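Local coordinates for protein amine Dehydrogenase (Pseudomonas putida, PDB 1JMX) that probably transfers electrons through its two covalently bound heme c groups as part of a three-chain amine dehydrogenase, at residues F210-K215 with Y236-N241; Q251-A254 with E259-G262. One frame throughout, in Å; residues are numbered along the deposited sequence.

Interaction 1: residues F210-K215 with Y236-N241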
# COMPACT_ATOMS: atom_id res chain seq x y z
N PHE A 210 -33.57 -7.34 -5.26
CA PHE A 210 -34.28 -7.30 -6.54
C PHE A 210 -33.66 -8.27 -7.53
O PHE A 210 -32.54 -8.75 -7.33
CB PHE A 210 -34.19 -5.91 -7.18
CG PHE A 210 -34.60 -4.77 -6.29
CD1 PHE A 210 -35.92 -4.33 -6.27
CD2 PHE A 210 -33.66 -4.12 -5.50
CE1 PHE A 210 -36.30 -3.26 -5.48
CE2 PHE A 210 -34.03 -3.04 -4.69
CZ PHE A 210 -35.35 -2.61 -4.68
N LYS A 211 -34.42 -8.54 -8.58
CA LYS A 211 -33.97 -9.37 -9.70
C LYS A 211 -33.62 -8.29 -10.72
O LYS A 211 -34.29 -7.26 -10.81
CB LYS A 211 -35.11 -10.24 -10.25
CG LYS A 211 -35.52 -11.41 -9.35
CD LYS A 211 -36.43 -12.35 -10.12
CE LYS A 211 -36.90 -13.55 -9.29
NZ LYS A 211 -37.76 -14.48 -10.09
N VAL A 212 -32.55 -8.51 -11.48
CA VAL A 212 -32.11 -7.51 -12.45
C VAL A 212 -31.86 -8.12 -13.83
O VAL A 212 -31.30 -9.20 -13.95
CB VAL A 212 -30.80 -6.79 -11.98
CG1 VAL A 212 -30.46 -5.62 -12.89
CG2 VAL A 212 -30.93 -6.31 -10.54
N GLU A 213 -32.26 -7.38 -14.86
CA GLU A 213 -32.08 -7.83 -16.23
C GLU A 213 -31.52 -6.68 -17.05
O GLU A 213 -32.12 -5.61 -17.13
CB GLU A 213 -33.43 -8.28 -16.81
CG GLU A 213 -33.33 -8.95 -18.17
CD GLU A 213 -33.59 -10.45 -18.10
OE1 GLU A 213 -32.78 -11.23 -18.66
OE2 GLU A 213 -34.62 -10.85 -17.49
N VAL A 214 -30.36 -6.90 -17.63
CA VAL A 214 -29.71 -5.90 -18.45
C VAL A 214 -29.82 -6.31 -19.91
O VAL A 214 -29.50 -7.45 -20.27
CB VAL A 214 -28.22 -5.77 -18.07
CG1 VAL A 214 -27.59 -4.58 -18.76
CG2 VAL A 214 -28.08 -5.63 -16.57
N LYS A 215 -30.34 -5.41 -20.73
CA LYS A 215 -30.48 -5.67 -22.16
C LYS A 215 -29.93 -4.50 -22.98
O LYS A 215 -30.52 -3.43 -23.00
CB LYS A 215 -31.95 -5.93 -22.53
CG LYS A 215 -32.25 -7.39 -22.83
CD LYS A 215 -31.97 -8.27 -21.62
CE LYS A 215 -31.34 -9.60 -22.01
NZ LYS A 215 -30.76 -10.32 -20.82
N TYR A 236 -30.59 4.15 -0.75
CA TYR A 236 -29.99 4.66 -1.98
C TYR A 236 -28.75 3.90 -2.45
O TYR A 236 -28.46 3.90 -3.64
CB TYR A 236 -29.67 6.16 -1.86
CG TYR A 236 -28.44 6.51 -1.06
CD1 TYR A 236 -27.27 6.94 -1.69
CD2 TYR A 236 -28.43 6.41 0.33
CE1 TYR A 236 -26.14 7.28 -0.96
CE2 TYR A 236 -27.31 6.74 1.08
CZ TYR A 236 -26.17 7.18 0.43
OH TYR A 236 -25.07 7.54 1.16
N GLU A 237 -28.04 3.26 -1.52
CA GLU A 237 -26.83 2.50 -1.86
C GLU A 237 -27.11 1.17 -2.53
O GLU A 237 -27.26 0.13 -1.88
CB GLU A 237 -25.94 2.32 -0.63
CG GLU A 237 -25.24 3.60 -0.16
CD GLU A 237 -24.11 4.07 -1.07
OE1 GLU A 237 -23.94 3.53 -2.19
OE2 GLU A 237 -23.38 4.99 -0.66
N TRP A 238 -27.13 1.21 -3.85
CA TRP A 238 -27.39 0.06 -4.70
C TRP A 238 -26.15 -0.79 -4.94
O TRP A 238 -25.13 -0.30 -5.44
CB TRP A 238 -27.97 0.55 -6.02
CG TRP A 238 -28.15 -0.50 -7.07
CD1 TRP A 238 -27.19 -1.00 -7.91
CD2 TRP A 238 -29.38 -1.13 -7.45
NE1 TRP A 238 -27.75 -1.89 -8.79
CE2 TRP A 238 -29.09 -1.99 -8.53
CE3 TRP A 238 -30.70 -1.05 -6.97
CZ2 TRP A 238 -30.08 -2.76 -9.16
CZ3 TRP A 238 -31.68 -1.81 -7.59
CH2 TRP A 238 -31.36 -2.66 -8.67
N ARG A 239 -26.24 -2.07 -4.60
CA ARG A 239 -25.15 -3.01 -4.80
C ARG A 239 -25.69 -4.19 -5.58
O ARG A 239 -26.57 -4.89 -5.11
CB ARG A 239 -24.58 -3.49 -3.46
CG ARG A 239 -23.91 -2.40 -2.66
CD ARG A 239 -22.70 -1.85 -3.39
NE ARG A 239 -22.08 -0.78 -2.62
CZ ARG A 239 -22.57 0.45 -2.54
NH1 ARG A 239 -23.68 0.78 -3.19
NH2 ARG A 239 -21.98 1.35 -1.77
N GLY A 240 -25.15 -4.42 -6.76
CA GLY A 240 -25.64 -5.53 -7.56
C GLY A 240 -24.58 -6.36 -8.22
O GLY A 240 -23.41 -6.01 -8.24
N ASN A 241 -25.01 -7.52 -8.72
CA ASN A 241 -24.12 -8.42 -9.42
C ASN A 241 -24.88 -8.93 -10.62
O ASN A 241 -25.94 -9.54 -10.49
CB ASN A 241 -23.69 -9.59 -8.53
CG ASN A 241 -22.61 -10.43 -9.18
OD1 ASN A 241 -22.88 -11.37 -9.94
ND2 ASN A 241 -21.36 -10.05 -8.93

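Interaction 2: residues Q251-A254 with E259-G262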
# COMPACT_ATOMS: atom_id res chain seq x y z
N GLN A 251 -22.19 -3.84 -9.44
CA GLN A 251 -22.78 -2.55 -9.71
C GLN A 251 -22.78 -1.77 -8.40
O GLN A 251 -23.35 -2.22 -7.42
CB GLN A 251 -24.24 -2.69 -10.16
CG GLN A 251 -24.46 -3.51 -11.42
CD GLN A 251 -25.91 -3.52 -11.85
OE1 GLN A 251 -26.82 -3.63 -11.02
NE2 GLN A 251 -26.14 -3.39 -13.15
N VAL A 252 -22.09 -0.64 -8.39
CA VAL A 252 -22.06 0.20 -7.20
C VAL A 252 -22.65 1.54 -7.65
O VAL A 252 -21.96 2.38 -8.24
CB VAL A 252 -20.62 0.37 -6.65
CG1 VAL A 252 -20.61 1.36 -5.50
CG2 VAL A 252 -20.08 -0.98 -6.20
N PHE A 253 -23.95 1.68 -7.46
CA PHE A 253 -24.65 2.89 -7.86
C PHE A 253 -25.28 3.57 -6.66
O PHE A 253 -25.41 2.98 -5.59
CB PHE A 253 -25.79 2.59 -8.85
CG PHE A 253 -25.40 1.75 -10.03
CD1 PHE A 253 -24.13 1.85 -10.60
CD2 PHE A 253 -26.30 0.84 -10.57
CE1 PHE A 253 -23.78 1.06 -11.69
CE2 PHE A 253 -25.95 0.05 -11.66
CZ PHE A 253 -24.68 0.16 -12.21
N ALA A 254 -25.65 4.83 -6.87
CA ALA A 254 -26.34 5.62 -5.88
C ALA A 254 -27.65 5.86 -6.61
O ALA A 254 -27.66 6.40 -7.71
CB ALA A 254 -25.62 6.92 -5.65
N GLU A 259 -32.93 8.05 -10.53
CA GLU A 259 -31.74 8.15 -11.34
C GLU A 259 -30.67 7.33 -10.65
O GLU A 259 -30.55 7.37 -9.43
CB GLU A 259 -31.33 9.61 -11.42
CG GLU A 259 -30.45 9.98 -12.59
CD GLU A 259 -30.00 11.44 -12.55
OE1 GLU A 259 -28.96 11.76 -13.17
OE2 GLU A 259 -30.68 12.26 -11.90
N MET A 260 -29.94 6.54 -11.42
CA MET A 260 -28.87 5.73 -10.87
C MET A 260 -27.53 6.13 -11.44
O MET A 260 -27.34 6.16 -12.65
CB MET A 260 -29.10 4.25 -11.16
CG MET A 260 -30.07 3.61 -10.21
SD MET A 260 -30.21 1.87 -10.51
CE MET A 260 -31.92 1.57 -9.94
N LYS A 261 -26.60 6.48 -10.56
CA LYS A 261 -25.29 6.88 -11.00
C LYS A 261 -24.24 6.07 -10.28
O LYS A 261 -24.34 5.85 -9.08
CB LYS A 261 -25.08 8.37 -10.79
CG LYS A 261 -25.74 9.20 -11.87
CD LYS A 261 -26.53 10.36 -11.29
CE LYS A 261 -27.80 9.87 -10.60
NZ LYS A 261 -28.54 10.97 -9.90
N GLY A 262 -23.26 5.60 -11.03
CA GLY A 262 -22.21 4.81 -10.44
C GLY A 262 -21.28 4.16 -11.45
O GLY A 262 -21.01 4.70 -12.52

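Interaction 1: residues F210-K215 with Y236-N241
The six-membered ring of W238 and the ring of F210 lie with their planes near parallel, at 24°. They are slid so far apart, with centroids 5.6 Å from each other, that they barely overlap. The pair is an offset, oblique apolar contact, not a full stack. Its closest atoms are F210 CD2 and W238 CZ3, 3.7 Å apart. V212 adds one methyl: its CG2 reaches W238 CZ2 at 3.9 Å, coming obliquely to the indole. W238 does the reaching. Its CG stands anti to the backbone N (chi1 173°), which carries the far end of the indole across to strand 209-218. The backbones stay well apart, with V212 CA and G240 CA 8.3 Å from each other, and no hydrogen bond joins the two segments. The indole N-H is used by Q251 OE1, so this buried polar atom has a partner, and F253 meets the same indole with its ring almost parallel.

On 236-241 the neighbouring side chains do other work. R239 turns its NH1 and NH2 end-on to E237 OE1, which lies in the guanidinium plane. The NH1 bond is 2.9 Å from R239 to E237 OE1. E35 and R79 extend this charged group.

Strand 223-233 lies between 209-218 and 237-244 in the closed antiparallel barrel. W238 reaches over it to F210 and V212, probably on the inner side of the barrel. V202 on strand 194-204 and A230 on strand 223-233 also touch the indole.

Interaction 2: residues Q251-A254 with E259-G262
F253 and G262 form the tight part of this contact. They are an antiparallel non-hydrogen-bonded pair with CA atoms only 4.0 Å apart. G262 CA sits at the edge of the F253 ring, 3.5 Å from CD1. A CB on G262 would collide with F253 CD1 and V252 O, so the bare backbone permits this approach. The next pair, A254 and K261, is hydrogen-bonded in both directions. A254 N gives to K261 O at 2.8 Å, and K261 N gives to A254 O at 3.0 Å with an angle of 168° at the hydrogen. CA-H...O contacts run beside these bonds, among them M260 CA to A254 O at 3.4 Å.

The side-chain contact of M260 is looser. Its SD lies 4.0 Å from F253 CD2 and approaches the ring obliquely, as a Met-aromatic contact. F253 CG is anti to the carbonyl carbon (chi1 -51°), which holds the ring between M260 SD and G262. Q251 CB lies over one face, and F276 stacks on the ring. With a serine in place of F253, M260 SD would probably lose its contact with this ring, F276 its stacking partner, and a gap would be likely to open beside G262.

K261 and E259 form the partly exposed side. K261 NZ pairs with E259 OE2 at 3.2 Å within their own strand, while the K261 side chain adds little across the contact.

The arrangement is a beta hairpin of strands 247-256 and 259-266 in the antiparallel barrel of domain II. The N-to-C directions of the short segments make 127°, well short of straight antiparallel.

Interactions 1 and 2 lie in one eight-stranded antiparallel barrel, that of domain II, with centres about 9 Å apart. They follow in series along the chain: 210-215 and 236-241 come first, then 251-254 and 259-262. Strands 237-244 and 247-256 are sheet neighbours and join the two contacts. G240 O and Q251 N, 2.8 Å apart, probably form one of the backbone bonds between them. Interaction 1 reaches over one intervening strand through side chains, whereas interaction 2 ties adjacent strands largely through their backbones. The indole of W238 and the ring of F253 meet, which joins the two contacts through side chains as well. Both lie away from the heme sites.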